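Local coordinates for protein putative N-acetylmuramoyl-L-alanine amidase,autolysin cwp6 (Peptoclostridium difficile, PDB 5J72) that probably hydrolyses N-acetylmuramoyl-L-alanine amide bonds of peptidoglycan with a zinc-containing amidase domain, and carries CWB2 modules that anchor it to the cell wall, at residues N36-L48 and Y57-Y69. Numbering follows the deposited sequence.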
loop_
_atom_site.group_PDB
_atom_site.type_symbol
_atom_site.label_atom_id
_atom_site.label_comp_id
_atom_site.label_asym_id
_atom_site.label_seq_id
_atom_site.Cartn_x
_atom_site.Cartn_y
_atom_site.Cartn_z
ATOM N N ASN A 36 -23.427 -21.462 -15.172
ATOM C CA ASN A 36 -22.637 -21.937 -16.306
ATOM C C ASN A 36 -22.198 -20.707 -17.071
ATOM O O ASN A 36 -22.995 -19.827 -17.365
ATOM C CB ASN A 36 -23.477 -22.879 -17.197
ATOM C CG ASN A 36 -22.690 -23.310 -18.393
ATOM O OD1 ASN A 36 -22.674 -22.564 -19.411
ATOM N ND2 ASN A 36 -21.905 -24.430 -18.332
ATOM N N PHE A 37 -20.882 -20.636 -17.376
ATOM C CA PHE A 37 -20.350 -19.526 -18.187
ATOM C C PHE A 37 -19.702 -20.124 -19.422
ATOM O O PHE A 37 -19.344 -21.308 -19.400
ATOM C CB PHE A 37 -19.185 -18.836 -17.417
ATOM C CG PHE A 37 -19.575 -18.338 -16.032
ATOM C CD1 PHE A 37 -19.436 -19.150 -14.920
ATOM C CD2 PHE A 37 -20.064 -17.074 -15.852
ATOM C CE1 PHE A 37 -19.774 -18.687 -13.640
ATOM C CE2 PHE A 37 -20.411 -16.601 -14.562
ATOM C CZ PHE A 37 -20.256 -17.420 -13.485
ATOM N N MET A 38 -19.477 -19.302 -20.474
ATOM C CA MET A 38 -18.729 -19.809 -21.622
ATOM C C MET A 38 -17.802 -18.735 -22.081
ATOM O O MET A 38 -18.139 -17.542 -21.999
ATOM C CB MET A 38 -19.626 -20.098 -22.876
ATOM C CG MET A 38 -20.609 -21.255 -22.655
ATOM S SD MET A 38 -19.849 -22.923 -22.770
ATOM C CE MET A 38 -19.550 -23.052 -24.587
ATOM N N CYS A 39 -16.626 -19.142 -22.559
ATOM C CA CYS A 39 -15.742 -18.190 -23.209
ATOM C C CYS A 39 -15.515 -18.886 -24.623
ATOM O O CYS A 39 -14.835 -19.908 -24.678
ATOM C CB CYS A 39 -14.432 -18.025 -22.438
ATOM S SG CYS A 39 -13.255 -16.933 -23.323
ATOM N N TYR A 40 -16.113 -18.320 -25.698
ATOM C CA TYR A 40 -16.114 -18.922 -27.061
ATOM C C TYR A 40 -16.736 -20.309 -26.893
ATOM O O TYR A 40 -17.884 -20.362 -26.438
ATOM C CB TYR A 40 -14.670 -18.956 -27.612
ATOM C CG TYR A 40 -14.665 -19.267 -29.080
ATOM C CD1 TYR A 40 -15.443 -18.534 -29.969
ATOM C CD2 TYR A 40 -13.899 -20.317 -29.588
ATOM C CE1 TYR A 40 -15.457 -18.835 -31.333
ATOM C CE2 TYR A 40 -13.911 -20.625 -30.944
ATOM C CZ TYR A 40 -14.684 -19.875 -31.812
ATOM O OH TYR A 40 -14.633 -20.148 -33.175
ATOM N N ASP A 41 -16.036 -21.405 -27.171
ATOM C CA ASP A 41 -16.670 -22.719 -27.008
ATOM C C ASP A 41 -16.266 -23.459 -25.751
ATOM O O ASP A 41 -16.521 -24.655 -25.616
ATOM C CB ASP A 41 -16.350 -23.572 -28.251
ATOM C CG ASP A 41 -14.896 -23.874 -28.424
ATOM O OD1 ASP A 41 -14.056 -23.230 -27.741
ATOM O OD2 ASP A 41 -14.572 -24.783 -29.249
ATOM N N MET A 42 -15.638 -22.766 -24.762
ATOM C CA MET A 42 -15.193 -23.487 -23.566
ATOM C C MET A 42 -16.093 -23.147 -22.349
ATOM O O MET A 42 -16.322 -21.995 -22.067
ATOM C CB MET A 42 -13.732 -23.056 -23.227
ATOM C CG MET A 42 -13.214 -23.707 -21.951
ATOM S SD MET A 42 -11.463 -23.255 -21.771
ATOM C CE MET A 42 -10.661 -24.445 -22.909
ATOM N N PRO A 43 -16.584 -24.149 -21.644
ATOM C CA PRO A 43 -17.457 -23.935 -20.468
ATOM C C PRO A 43 -16.682 -23.844 -19.172
ATOM O O PRO A 43 -15.580 -24.392 -19.028
ATOM C CB PRO A 43 -18.352 -25.183 -20.481
ATOM C CG PRO A 43 -17.386 -26.300 -21.008
ATOM C CD PRO A 43 -16.485 -25.592 -22.035
ATOM N N LEU A 44 -17.269 -23.156 -18.210
ATOM C CA LEU A 44 -16.697 -23.011 -16.860
ATOM C C LEU A 44 -17.924 -23.042 -15.936
ATOM O O LEU A 44 -18.905 -22.356 -16.234
ATOM C CB LEU A 44 -16.050 -21.644 -16.707
ATOM C CG LEU A 44 -15.468 -21.391 -15.257
ATOM C CD1 LEU A 44 -14.247 -22.206 -15.075
ATOM C CD2 LEU A 44 -15.023 -19.953 -15.155
ATOM N N GLU A 45 -17.928 -23.807 -14.890
ATOM C CA GLU A 45 -19.107 -23.786 -14.031
ATOM C C GLU A 45 -18.701 -23.647 -12.562
ATOM O O GLU A 45 -17.538 -23.845 -12.198
ATOM C CB GLU A 45 -19.978 -25.026 -14.235
ATOM C CG GLU A 45 -19.394 -26.325 -13.730
ATOM C CD GLU A 45 -20.434 -27.429 -13.766
ATOM O OE1 GLU A 45 -20.646 -28.109 -12.735
ATOM O OE2 GLU A 45 -21.041 -27.609 -14.840
ATOM N N ALA A 46 -19.674 -23.225 -11.733
ATOM C CA ALA A 46 -19.433 -23.090 -10.289
ATOM C C ALA A 46 -20.709 -23.478 -9.580
ATOM O O ALA A 46 -21.814 -23.071 -10.010
ATOM C CB ALA A 46 -19.079 -21.663 -9.935
ATOM N N THR A 47 -20.597 -24.267 -8.502
ATOM C CA THR A 47 -21.799 -24.655 -7.755
ATOM C C THR A 47 -21.834 -23.838 -6.473
ATOM O O THR A 47 -20.833 -23.768 -5.774
ATOM C CB THR A 47 -21.788 -26.172 -7.519
ATOM O OG1 THR A 47 -22.061 -26.727 -8.804
ATOM C CG2 THR A 47 -22.908 -26.644 -6.558
ATOM N N LEU A 48 -22.980 -23.185 -6.191
ATOM C CA LEU A 48 -23.116 -22.324 -5.006
ATOM C C LEU A 48 -24.110 -22.987 -4.077
ATOM O O LEU A 48 -25.203 -23.363 -4.518
ATOM C CB LEU A 48 -23.621 -20.924 -5.479
ATOM C CG LEU A 48 -22.831 -20.326 -6.667
ATOM C CD1 LEU A 48 -23.356 -18.945 -6.859
ATOM C CD2 LEU A 48 -21.282 -20.303 -6.384
ATOM N N TYR A 57 -27.140 -18.178 -2.100
ATOM C CA TYR A 57 -26.370 -19.334 -2.569
ATOM C C TYR A 57 -24.922 -18.769 -2.656
ATOM O O TYR A 57 -24.695 -17.747 -3.336
ATOM C CB TYR A 57 -26.940 -19.789 -3.923
ATOM C CG TYR A 57 -28.291 -20.464 -3.734
ATOM C CD1 TYR A 57 -29.474 -19.718 -3.720
ATOM C CD2 TYR A 57 -28.381 -21.833 -3.548
ATOM C CE1 TYR A 57 -30.708 -20.334 -3.526
ATOM C CE2 TYR A 57 -29.602 -22.455 -3.351
ATOM C CZ TYR A 57 -30.758 -21.704 -3.335
ATOM O OH TYR A 57 -31.948 -22.346 -3.080
ATOM N N GLU A 58 -23.970 -19.416 -1.991
ATOM C CA GLU A 58 -22.618 -18.886 -1.921
ATOM C C GLU A 58 -21.599 -19.924 -2.328
ATOM O O GLU A 58 -21.774 -21.117 -2.031
ATOM C CB GLU A 58 -22.289 -18.502 -0.437
ATOM C CG GLU A 58 -23.208 -17.391 0.111
ATOM C CD GLU A 58 -22.996 -17.159 1.622
ATOM O OE1 GLU A 58 -23.640 -16.247 2.177
ATOM O OE2 GLU A 58 -22.208 -17.899 2.248
ATOM N N GLY A 59 -20.534 -19.501 -2.978
ATOM C CA GLY A 59 -19.503 -20.458 -3.337
ATOM C C GLY A 59 -18.392 -19.688 -3.984
ATOM O O GLY A 59 -18.323 -18.438 -3.941
ATOM N N VAL A 60 -17.496 -20.448 -4.647
ATOM C CA VAL A 60 -16.335 -19.832 -5.252
ATOM C C VAL A 60 -16.196 -20.199 -6.733
ATOM O O VAL A 60 -16.377 -21.369 -7.035
ATOM C CB VAL A 60 -15.113 -20.385 -4.469
ATOM C CG1 VAL A 60 -13.796 -19.893 -5.143
ATOM C CG2 VAL A 60 -15.181 -19.940 -2.956
ATOM N N ILE A 61 -15.933 -19.259 -7.637
ATOM C CA ILE A 61 -15.688 -19.632 -9.030
ATOM C C ILE A 61 -14.149 -19.839 -9.104
ATOM O O ILE A 61 -13.393 -18.984 -8.644
ATOM C CB ILE A 61 -16.133 -18.492 -10.011
ATOM C CG1 ILE A 61 -17.679 -18.243 -9.861
ATOM C CG2 ILE A 61 -15.754 -18.896 -11.479
ATOM C CD1 ILE A 61 -18.062 -16.828 -10.432
ATOM N N ASN A 62 -13.690 -20.982 -9.656
ATOM C CA ASN A 62 -12.251 -21.252 -9.789
ATOM C C ASN A 62 -11.923 -21.107 -11.284
ATOM O O ASN A 62 -12.384 -21.941 -12.055
ATOM C CB ASN A 62 -11.981 -22.716 -9.340
ATOM C CG ASN A 62 -12.150 -22.789 -7.819
ATOM O OD1 ASN A 62 -11.244 -22.340 -7.094
ATOM N ND2 ASN A 62 -13.245 -23.297 -7.265
ATOM N N TYR A 63 -11.190 -20.093 -11.672
ATOM C CA TYR A 63 -10.887 -19.837 -13.063
ATOM C C TYR A 63 -9.677 -20.732 -13.477
ATOM O O TYR A 63 -8.599 -20.225 -13.774
ATOM C CB TYR A 63 -10.555 -18.331 -13.225
ATOM C CG TYR A 63 -11.831 -17.521 -13.083
ATOM C CD1 TYR A 63 -12.186 -16.944 -11.864
ATOM C CD2 TYR A 63 -12.710 -17.369 -14.160
ATOM C CE1 TYR A 63 -13.374 -16.222 -11.728
ATOM C CE2 TYR A 63 -13.910 -16.679 -14.024
ATOM C CZ TYR A 63 -14.233 -16.103 -12.808
ATOM O OH TYR A 63 -15.434 -15.492 -12.653
ATOM N N ASN A 64 -10.094 -22.000 -13.544
ATOM C CA ASN A 64 -9.045 -22.960 -13.840
ATOM C C ASN A 64 -9.133 -23.495 -15.265
ATOM O O ASN A 64 -8.675 -24.610 -15.496
ATOM C CB ASN A 64 -9.154 -24.150 -12.874
ATOM C CG ASN A 64 -8.790 -23.876 -11.444
ATOM O OD1 ASN A 64 -9.149 -24.691 -10.567
ATOM N ND2 ASN A 64 -8.094 -22.772 -11.106
ATOM N N LYS A 65 -9.645 -22.767 -16.169
ATOM C CA LYS A 65 -9.705 -23.186 -17.583
ATOM C C LYS A 65 -9.002 -22.130 -18.426
ATOM O O LYS A 65 -9.172 -20.936 -18.190
ATOM C CB LYS A 65 -11.179 -23.319 -18.059
ATOM C CG LYS A 65 -12.032 -24.367 -17.293
ATOM C CD LYS A 65 -11.626 -25.788 -17.547
ATOM C CE LYS A 65 -11.967 -26.263 -18.950
ATOM N NZ LYS A 65 -13.449 -26.352 -19.185
ATOM N N ASP A 66 -8.203 -22.555 -19.422
ATOM C CA ASP A 66 -7.465 -21.631 -20.271
ATOM C C ASP A 66 -8.103 -21.628 -21.656
ATOM O O ASP A 66 -7.954 -22.574 -22.414
ATOM C CB ASP A 66 -5.993 -22.053 -20.305
ATOM C CG ASP A 66 -5.053 -20.868 -20.348
ATOM O OD1 ASP A 66 -5.530 -19.722 -20.421
ATOM O OD2 ASP A 66 -3.850 -21.083 -20.363
ATOM N N PRO A 67 -8.806 -20.562 -22.045
ATOM C CA PRO A 67 -9.475 -20.527 -23.346
ATOM C C PRO A 67 -8.560 -20.417 -24.561
ATOM O O PRO A 67 -7.597 -19.671 -24.552
ATOM C CB PRO A 67 -10.452 -19.345 -23.174
ATOM C CG PRO A 67 -9.635 -18.385 -22.295
ATOM C CD PRO A 67 -9.042 -19.311 -21.267
ATOM N N GLU A 68 -8.899 -21.190 -25.607
ATOM C CA GLU A 68 -8.100 -21.187 -26.850
ATOM C C GLU A 68 -8.284 -19.887 -27.621
ATOM O O GLU A 68 -7.387 -19.461 -28.370
ATOM C CB GLU A 68 -8.533 -22.348 -27.776
ATOM C CG GLU A 68 -8.262 -23.709 -27.114
ATOM C CD GLU A 68 -6.773 -24.026 -26.959
ATOM O OE1 GLU A 68 -5.897 -23.335 -27.517
ATOM O OE2 GLU A 68 -6.461 -25.012 -26.262
ATOM N N TYR A 69 -9.457 -19.248 -27.426
ATOM C CA TYR A 69 -9.723 -18.016 -28.176
ATOM C C TYR A 69 -10.714 -17.214 -27.347
ATOM O O TYR A 69 -11.612 -17.825 -26.724
ATOM C CB TYR A 69 -10.366 -18.384 -29.563
ATOM C CG TYR A 69 -10.800 -17.205 -30.416
ATOM C CD1 TYR A 69 -9.910 -16.201 -30.759
ATOM C CD2 TYR A 69 -12.122 -17.109 -30.893
ATOM C CE1 TYR A 69 -10.309 -15.123 -31.539
ATOM C CE2 TYR A 69 -12.516 -16.043 -31.686
ATOM C CZ TYR A 69 -11.611 -15.056 -31.996
ATOM O OH TYR A 69 -12.016 -13.992 -32.754
HETATM O O HOH W 1 -12.226 -20.429 -25.791
HETATM O O HOH W 2 -11.299 -22.888 -25.823
HETATM O O HOH W 3 -15.499 -22.907 -10.678
HETATM O O HOH W 4 -18.210 -23.207 -4.871
#
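Folded at chi2, chi3 and chi4 (each near -70°), the side chain of Lys65 bends back past Met42 and Leu44, sliding by the latter in the opposite direction, and its NZ donates to Pro43 O at 2.9 Å, arriving nearly along the C=O axis (161°). Lysine suits this place because its methylenes can pack on Leu44 CD1 while its ammonium reaches a strand carbonyl. Leu44, with CG trans to its own N (chi1 177°), spreads its two branches: Leu44 CD2 sits 3.6 Å from Tyr63 CD2, the side chains crossing at about a right angle, and CD1 lies against Lys65 CG. Ile61 fills the layer beside it, its CG1 3.7 Å from Ala46 CB and its CD1 against Phe37 CZ; the single methyl of Ala46 lets the branched Ile61 pack close. Gly59, with no side chain, lets Leu48 CD2 approach to 3.5 Å from Gly59 CA. The strands are bridged by water: one molecule donates to Glu45 O and accepts from Asn62 N, another links Thr47 O to Val60 N in the same way. Beyond them, Met42 crosses Lys65 at a slant, an unbranched thioether bent so that CE reaches Asp66 O, and the Tyr69 edge points at the Tyr40 face in a perpendicular T-shaped pair, centroids 5.0 Å apart. Trp73 of strand 72-82 packs against Leu44 and Tyr63. The arrangement is an antiparallel beta hairpin of the Cwp6 N-terminal domain, its strands 42-51 and 56-63 splayed and water-bridged here, next to the type II' turn Cys39-Met42 of the preceding hairpin.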